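Local structure of cellulase (Uncultured bacterium, 6XSO) at residues V31-N37 with T346-L352; V268-I274 with I306-S312. The protein probably hydrolyses internal glycosidic bonds of cellulose and xylan-type polysaccharides, as a broad-specificity endoglucanase of glycoside hydrolase family 5, subfamily 4. All blocks are in the same frame, centred on the assembly; numbering follows the deposited sequence.

Interaction 1 (V31-N37 with T346-L352)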
loop_
_atom_site.group_PDB
_atom_site.type_symbol
_atom_site.label_atom_id
_atom_site.label_comp_id
_atom_site.label_asym_id
_atom_site.label_seq_id
_atom_site.Cartn_x
_atom_site.Cartn_y
_atom_site.Cartn_z
ATOM N N VAL A 31 -6.365 -12.544 2.817
ATOM C CA VAL A 31 -4.967 -12.236 3.088
ATOM C C VAL A 31 -4.287 -11.870 1.778
ATOM O O VAL A 31 -4.478 -12.544 0.762
ATOM C CB VAL A 31 -4.186 -13.359 3.797
ATOM C CG1 VAL A 31 -4.551 -13.378 5.262
ATOM C CG2 VAL A 31 -4.396 -14.703 3.122
ATOM N N GLY A 32 -3.473 -10.812 1.830
ATOM C CA GLY A 32 -2.817 -10.270 0.660
ATOM C C GLY A 32 -1.300 -10.361 0.735
ATOM O O GLY A 32 -0.714 -10.701 1.765
ATOM N N TRP A 33 -0.667 -10.001 -0.384
ATOM C CA TRP A 33 0.777 -10.027 -0.530
ATOM C C TRP A 33 1.188 -8.849 -1.396
ATOM O O TRP A 33 0.431 -8.428 -2.276
ATOM C CB TRP A 33 1.204 -11.293 -1.243
ATOM C CG TRP A 33 2.692 -11.465 -1.408
ATOM C CD1 TRP A 33 3.635 -11.564 -0.417
ATOM C CD2 TRP A 33 3.398 -11.581 -2.645
ATOM N NE1 TRP A 33 4.882 -11.751 -0.968
ATOM C CE2 TRP A 33 4.759 -11.761 -2.335
ATOM C CE3 TRP A 33 3.007 -11.574 -3.988
ATOM C CZ2 TRP A 33 5.729 -11.930 -3.321
ATOM C CZ3 TRP A 33 3.976 -11.731 -4.961
ATOM C CH2 TRP A 33 5.313 -11.907 -4.626
ATOM N N ASN A 34 2.401 -8.337 -1.142
ATOM C CA ASN A 34 2.999 -7.255 -1.917
ATOM C C ASN A 34 4.005 -7.792 -2.928
ATOM O O ASN A 34 4.974 -8.463 -2.551
ATOM C CB ASN A 34 3.784 -6.282 -1.030
ATOM C CG ASN A 34 2.925 -5.304 -0.343
ATOM O OD1 ASN A 34 2.647 -4.230 -0.858
ATOM N ND2 ASN A 34 2.508 -5.651 0.867
ATOM N N LEU A 35 3.836 -7.403 -4.192
ATOM C CA LEU A 35 4.845 -7.620 -5.234
ATOM C C LEU A 35 5.921 -6.539 -5.115
ATOM O O LEU A 35 6.061 -5.636 -5.947
ATOM C CB LEU A 35 4.178 -7.589 -6.597
ATOM C CG LEU A 35 5.084 -8.002 -7.770
ATOM C CD1 LEU A 35 5.333 -9.493 -7.837
ATOM C CD2 LEU A 35 4.486 -7.499 -9.098
ATOM N N GLY A 36 6.667 -6.609 -4.004
ATOM C CA GLY A 36 7.582 -5.536 -3.666
ATOM C C GLY A 36 8.899 -5.568 -4.443
ATOM O O GLY A 36 9.337 -6.586 -4.986
ATOM N N ASN A 37 9.541 -4.390 -4.479
ATOM C CA ASN A 37 10.854 -4.197 -5.092
ATOM C C ASN A 37 10.834 -4.524 -6.588
ATOM O O ASN A 37 11.836 -4.962 -7.165
ATOM C CB ASN A 37 11.951 -4.991 -4.369
ATOM C CG ASN A 37 12.385 -4.369 -3.045
ATOM O OD1 ASN A 37 11.824 -3.381 -2.545
ATOM N ND2 ASN A 37 13.414 -4.967 -2.467
ATOM N N THR A 346 -4.817 -7.470 5.543
ATOM C CA THR A 346 -3.366 -7.427 5.702
ATOM C C THR A 346 -2.686 -7.868 4.412
ATOM O O THR A 346 -3.183 -8.768 3.721
ATOM C CB THR A 346 -2.875 -8.335 6.843
ATOM O OG1 THR A 346 -3.039 -9.710 6.521
ATOM C CG2 THR A 346 -3.633 -8.034 8.126
ATOM N N PHE A 347 -1.565 -7.196 4.077
ATOM C CA PHE A 347 -0.766 -7.503 2.885
ATOM C C PHE A 347 0.691 -7.705 3.313
ATOM O O PHE A 347 1.376 -6.740 3.665
ATOM C CB PHE A 347 -0.874 -6.370 1.837
ATOM C CG PHE A 347 -2.208 -6.291 1.125
ATOM C CD1 PHE A 347 -3.324 -5.793 1.766
ATOM C CD2 PHE A 347 -2.335 -6.673 -0.215
ATOM C CE1 PHE A 347 -4.544 -5.713 1.112
ATOM C CE2 PHE A 347 -3.557 -6.585 -0.882
ATOM C CZ PHE A 347 -4.655 -6.109 -0.224
ATOM N N TYR A 348 1.170 -8.954 3.287
ATOM C CA TYR A 348 2.530 -9.263 3.727
ATOM C C TYR A 348 3.567 -8.655 2.776
ATOM O O TYR A 348 3.365 -8.618 1.563
ATOM C CB TYR A 348 2.706 -10.800 3.829
ATOM C CG TYR A 348 3.987 -11.142 4.519
ATOM C CD1 TYR A 348 5.132 -11.421 3.781
ATOM C CD2 TYR A 348 4.074 -11.142 5.905
ATOM C CE1 TYR A 348 6.333 -11.678 4.411
ATOM C CE2 TYR A 348 5.266 -11.400 6.536
ATOM C CZ TYR A 348 6.390 -11.659 5.787
ATOM O OH TYR A 348 7.575 -11.884 6.442
ATOM N N TRP A 349 4.680 -8.157 3.330
ATOM C CA TRP A 349 5.707 -7.494 2.517
ATOM C C TRP A 349 6.734 -8.504 1.996
ATOM O O TRP A 349 7.582 -8.981 2.754
ATOM C CB TRP A 349 6.440 -6.410 3.314
ATOM C CG TRP A 349 7.496 -5.761 2.441
ATOM C CD1 TRP A 349 8.853 -5.936 2.509
ATOM C CD2 TRP A 349 7.258 -4.908 1.326
ATOM N NE1 TRP A 349 9.472 -5.223 1.508
ATOM C CE2 TRP A 349 8.516 -4.590 0.761
ATOM C CE3 TRP A 349 6.102 -4.376 0.740
ATOM C CZ2 TRP A 349 8.643 -3.760 -0.352
ATOM C CZ3 TRP A 349 6.227 -3.545 -0.351
ATOM C CH2 TRP A 349 7.491 -3.238 -0.889
ATOM N N MET A 350 6.700 -8.778 0.692
ATOM C CA MET A 350 7.719 -9.581 -0.001
ATOM C C MET A 350 7.878 -10.951 0.662
ATOM O O MET A 350 6.905 -11.554 1.132
ATOM C CB MET A 350 9.002 -8.775 -0.140
ATOM C CG MET A 350 8.885 -7.585 -1.084
ATOM S SD MET A 350 10.443 -6.721 -1.396
ATOM C CE MET A 350 11.293 -7.909 -2.429
ATOM N N GLY A 351 9.095 -11.474 0.671
ATOM C CA GLY A 351 9.276 -12.844 1.076
ATOM C C GLY A 351 8.369 -13.714 0.234
ATOM O O GLY A 351 7.966 -13.332 -0.871
ATOM N N LEU A 352 8.057 -14.885 0.774
ATOM C CA LEU A 352 7.140 -15.885 0.230
ATOM C C LEU A 352 7.627 -16.474 -1.086
ATOM O O LEU A 352 7.942 -17.667 -1.134
ATOM C CB LEU A 352 5.707 -15.375 0.108
ATOM C CG LEU A 352 5.085 -14.759 1.362
ATOM C CD1 LEU A 352 3.570 -14.661 1.168
ATOM C CD2 LEU A 352 5.403 -15.478 2.663
HETATM O O HOH W 1 -1.123 -10.915 4.710
#

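Interaction 2 (V268-I274 with I306-S312)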
loop_
_atom_site.group_PDB
_atom_site.type_symbol
_atom_site.label_atom_id
_atom_site.label_comp_id
_atom_site.label_asym_id
_atom_site.label_seq_id
_atom_site.Cartn_x
_atom_site.Cartn_y
_atom_site.Cartn_z
ATOM N N VAL A 268 -2.433 1.931 6.606
ATOM C CA VAL A 268 -1.231 2.056 7.404
ATOM C C VAL A 268 -0.360 0.833 7.129
ATOM O O VAL A 268 -0.806 -0.153 6.538
ATOM C CB VAL A 268 -1.551 2.131 8.901
ATOM C CG1 VAL A 268 -2.526 3.276 9.185
ATOM C CG2 VAL A 268 -2.132 0.801 9.407
ATOM N N HIS A 269 0.899 0.922 7.562
ATOM C CA HIS A 269 1.833 -0.203 7.513
ATOM C C HIS A 269 2.227 -0.568 8.936
ATOM O O HIS A 269 2.105 0.243 9.858
ATOM C CB HIS A 269 3.070 0.165 6.697
ATOM C CG HIS A 269 2.753 0.500 5.272
ATOM N ND1 HIS A 269 3.637 1.149 4.436
ATOM C CD2 HIS A 269 1.635 0.284 4.544
ATOM C CE1 HIS A 269 3.077 1.312 3.248
ATOM N NE2 HIS A 269 1.852 0.822 3.297
ATOM N N ALA A 270 2.661 -1.818 9.130
ATOM C CA ALA A 270 3.031 -2.261 10.474
ATOM C C ALA A 270 4.149 -3.289 10.407
ATOM O O ALA A 270 3.983 -4.359 9.804
ATOM C CB ALA A 270 1.830 -2.884 11.185
ATOM N N TYR A 271 5.253 -2.991 11.094
ATOM C CA TYR A 271 6.378 -3.914 11.224
ATOM C C TYR A 271 6.741 -4.017 12.699
ATOM O O TYR A 271 7.764 -3.487 13.146
ATOM C CB TYR A 271 7.555 -3.426 10.391
ATOM C CG TYR A 271 7.311 -3.465 8.895
ATOM C CD1 TYR A 271 7.709 -4.547 8.142
ATOM C CD2 TYR A 271 6.728 -2.396 8.228
ATOM C CE1 TYR A 271 7.528 -4.573 6.765
ATOM C CE2 TYR A 271 6.537 -2.412 6.865
ATOM C CZ TYR A 271 6.951 -3.492 6.128
ATOM O OH TYR A 271 6.812 -3.531 4.760
ATOM N N PRO A 272 5.907 -4.690 13.485
ATOM C CA PRO A 272 6.120 -4.710 14.936
ATOM C C PRO A 272 7.404 -5.428 15.317
ATOM O O PRO A 272 7.841 -6.368 14.653
ATOM C CB PRO A 272 4.909 -5.490 15.465
ATOM C CG PRO A 272 3.909 -5.479 14.372
ATOM C CD PRO A 272 4.660 -5.349 13.078
ATOM N N THR A 273 7.954 -5.033 16.458
ATOM C CA THR A 273 9.107 -5.721 17.015
ATOM C C THR A 273 8.639 -6.928 17.821
ATOM O O THR A 273 7.796 -6.801 18.716
ATOM C CB THR A 273 9.893 -4.765 17.907
ATOM O OG1 THR A 273 10.347 -3.631 17.150
ATOM C CG2 THR A 273 11.103 -5.460 18.475
ATOM N N ILE A 274 9.172 -8.103 17.492
ATOM C CA ILE A 274 8.911 -9.304 18.275
ATOM C C ILE A 274 10.153 -9.816 18.985
ATOM O O ILE A 274 10.022 -10.511 20.002
ATOM C CB ILE A 274 8.252 -10.423 17.442
ATOM C CG1 ILE A 274 9.196 -10.969 16.370
ATOM C CG2 ILE A 274 6.946 -9.924 16.830
ATOM C CD1 ILE A 274 8.676 -12.271 15.693
ATOM N N ILE A 306 -4.008 -2.786 6.321
ATOM C CA ILE A 306 -2.594 -2.821 6.721
ATOM C C ILE A 306 -1.864 -3.300 5.466
ATOM O O ILE A 306 -1.767 -4.503 5.166
ATOM C CB ILE A 306 -2.367 -3.688 7.960
ATOM C CG1 ILE A 306 -3.160 -3.123 9.143
ATOM C CG2 ILE A 306 -0.880 -3.781 8.273
ATOM C CD1 ILE A 306 -3.106 -4.038 10.382
ATOM N N GLY A 307 -1.419 -2.330 4.658
ATOM C CA GLY A 307 -0.978 -2.625 3.308
ATOM C C GLY A 307 0.420 -3.158 3.201
ATOM O O GLY A 307 0.820 -3.573 2.111
ATOM N N GLU A 308 1.182 -3.102 4.290
ATOM C CA GLU A 308 2.440 -3.816 4.394
ATOM C C GLU A 308 2.582 -4.265 5.832
ATOM O O GLU A 308 2.317 -3.488 6.750
ATOM C CB GLU A 308 3.670 -2.938 4.116
ATOM C CG GLU A 308 3.703 -2.298 2.744
ATOM C CD GLU A 308 4.913 -1.423 2.518
ATOM O OE1 GLU A 308 5.879 -1.484 3.325
ATOM O OE2 GLU A 308 4.910 -0.702 1.490
ATOM N N TRP A 309 3.000 -5.519 6.023
ATOM C CA TRP A 309 3.427 -5.954 7.343
ATOM C C TRP A 309 4.447 -7.075 7.233
ATOM O O TRP A 309 4.565 -7.752 6.207
ATOM C CB TRP A 309 2.258 -6.414 8.216
ATOM C CG TRP A 309 1.606 -7.711 7.734
ATOM C CD1 TRP A 309 0.837 -7.869 6.611
ATOM C CD2 TRP A 309 1.662 -9.001 8.362
ATOM N NE1 TRP A 309 0.416 -9.178 6.499
ATOM C CE2 TRP A 309 0.905 -9.886 7.559
ATOM C CE3 TRP A 309 2.279 -9.494 9.513
ATOM C CZ2 TRP A 309 0.741 -11.226 7.879
ATOM C CZ3 TRP A 309 2.102 -10.833 9.839
ATOM C CH2 TRP A 309 1.343 -11.676 9.021
ATOM N N SER A 310 5.186 -7.234 8.331
ATOM C CA SER A 310 6.130 -8.308 8.629
ATOM C C SER A 310 6.574 -7.967 10.054
ATOM O O SER A 310 5.827 -7.315 10.795
ATOM C CB SER A 310 7.262 -8.404 7.628
ATOM O OG SER A 310 8.072 -9.534 7.961
ATOM N N THR A 311 7.770 -8.375 10.463
ATOM C CA THR A 311 8.304 -7.949 11.748
ATOM C C THR A 311 9.379 -6.900 11.519
ATOM O O THR A 311 9.793 -6.633 10.390
ATOM C CB THR A 311 8.903 -9.111 12.539
ATOM O OG1 THR A 311 10.061 -9.587 11.841
ATOM C CG2 THR A 311 7.890 -10.212 12.714
ATOM N N SER A 312 9.858 -6.323 12.622
ATOM C CA SER A 312 10.805 -5.223 12.533
ATOM C C SER A 312 12.132 -5.638 11.918
ATOM O O SER A 312 12.871 -4.778 11.437
ATOM C CB SER A 312 11.056 -4.652 13.927
ATOM O OG SER A 312 11.714 -5.608 14.749
HETATM O O HOH W 2 11.401 -8.205 15.744
#

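Interaction 1 (V31-N37 with T346-L352)
Trp-33 points its indole N-H at the turn after the last barrel strand, NE1 lying 2.9 Å from Met-350 O. That oxygen sits in the plane of the indole, although the donor stands above the carbonyl plane, and a weak second bond leads from Trp-33 NE1 to Gly-351 O. With CG anti to the backbone N (chi1 -178°), the ring reaches along the sheet to this turn, and Leu-352 slides past it in the opposite direction, CD1 3.5 Å from Trp-33 CD1. Replacing the tryptophan with an alanine would probably leave Met-350 O without its indole donor and open a gap beside Leu-352.

Tyr-348 O is gripped twice by Asn-34, from the backbone N at 2.9 Å and from ND2 at 3.2 Å. The amide bond is nearly straight (166°) but comes from above the carbonyl plane. The same amide crosses Trp-349, Asn-34 CG being 3.5 Å from CE3 of that ring, while its OD1 is bound by Arg-80. Gly-32 lays its CA over one face of Phe-347, 4.1 Å from the ring centroid, with no side chain to intrude on the ring. Met-350 bends at its thioether (chi3 72°), and its SD comes 3.5 Å from Asn-37 CG as the side chain crosses that amide.

Backbone bonds of the parallel pairing run from Gly-32 N to Thr-346 O and from Tyr-348 N to Gly-32 O, and a water joins Gly-32 O to Thr-346 OG1. First and last strands are thus sewn together, closing the TIM barrel. Phe-347 packs on Ala-78 and Arg-80 of strand 78-81 and on Ile-305 of strand 304-309, whereas Val-31, Thr-346 and Tyr-348, on the other face of the sheet, meet helix 325-341.

Interaction 2 (V268-I274 with I306-S312)
Val-268 and Ala-270 form the backbone ladder with the neighbouring strand: Gly-307 N donates to Val-268 O at 2.9 Å, and Ala-270 N to Glu-308 O at 2.9 Å. A weak bond from Ser-310 N to Ala-270 O follows. Beyond the strands the pairing continues between loops, with Ser-312 N 2.9 Å from Pro-272 O and a water joining Ile-274 N to Ser-312 OG. Ser-310 O is buried without a polar partner.

Apolar contacts lie on the face carrying Val-268, Ala-270 and Ile-306, where Ala-270 CB is 4.1 Å from Ile-306 CG2. Further along, Ile-274 CD1 meets Thr-311 CG2 at 3.7 Å.

The polar side chains gather round Glu-308. Its CG stands over the centre of the His-269 ring, 3.6 Å from the centroid, and the carboxylate lies almost parallel to the imidazole, the planes 16° apart. Tyr-271, with CG beside its backbone N (chi1 -67°), brings its hydroxyl back across the contact to donate to Glu-308 OE1 at 2.7 Å, on the anti side and somewhat out of the carboxylate plane, the phenol ring standing nearly perpendicular to the carboxylate (82°).

Arg-80 forms a salt bridge to Glu-308 OE2, and His-269 is held by Glu-175 and Gln-267. A carboxylate fixed from several sides at the end of the seventh barrel strand is consistent with the place of the nucleophile in GH5 enzymes.

The two contacts lie side by side in one parallel eight-stranded barrel, their centres about 11 Å apart. Along the chain the segments come in the order 31-37, 268-274, 306-312, 346-352, so that interaction 2, a local beta-alpha-beta pairing of the sixth and seventh strands, connected through helix 279-298, falls within the long span that interaction 1 closes between the first and eighth. Strands 304-309 and 345-349 are neighbours and couple the two directly: Trp-349 N probably bonds to Trp-309 O, and Tyr-348 OH to Ser-310 OG. Arg-80, from the second strand, binds both Asn-34 and Glu-308, tying barrel closure to the probable active-site end.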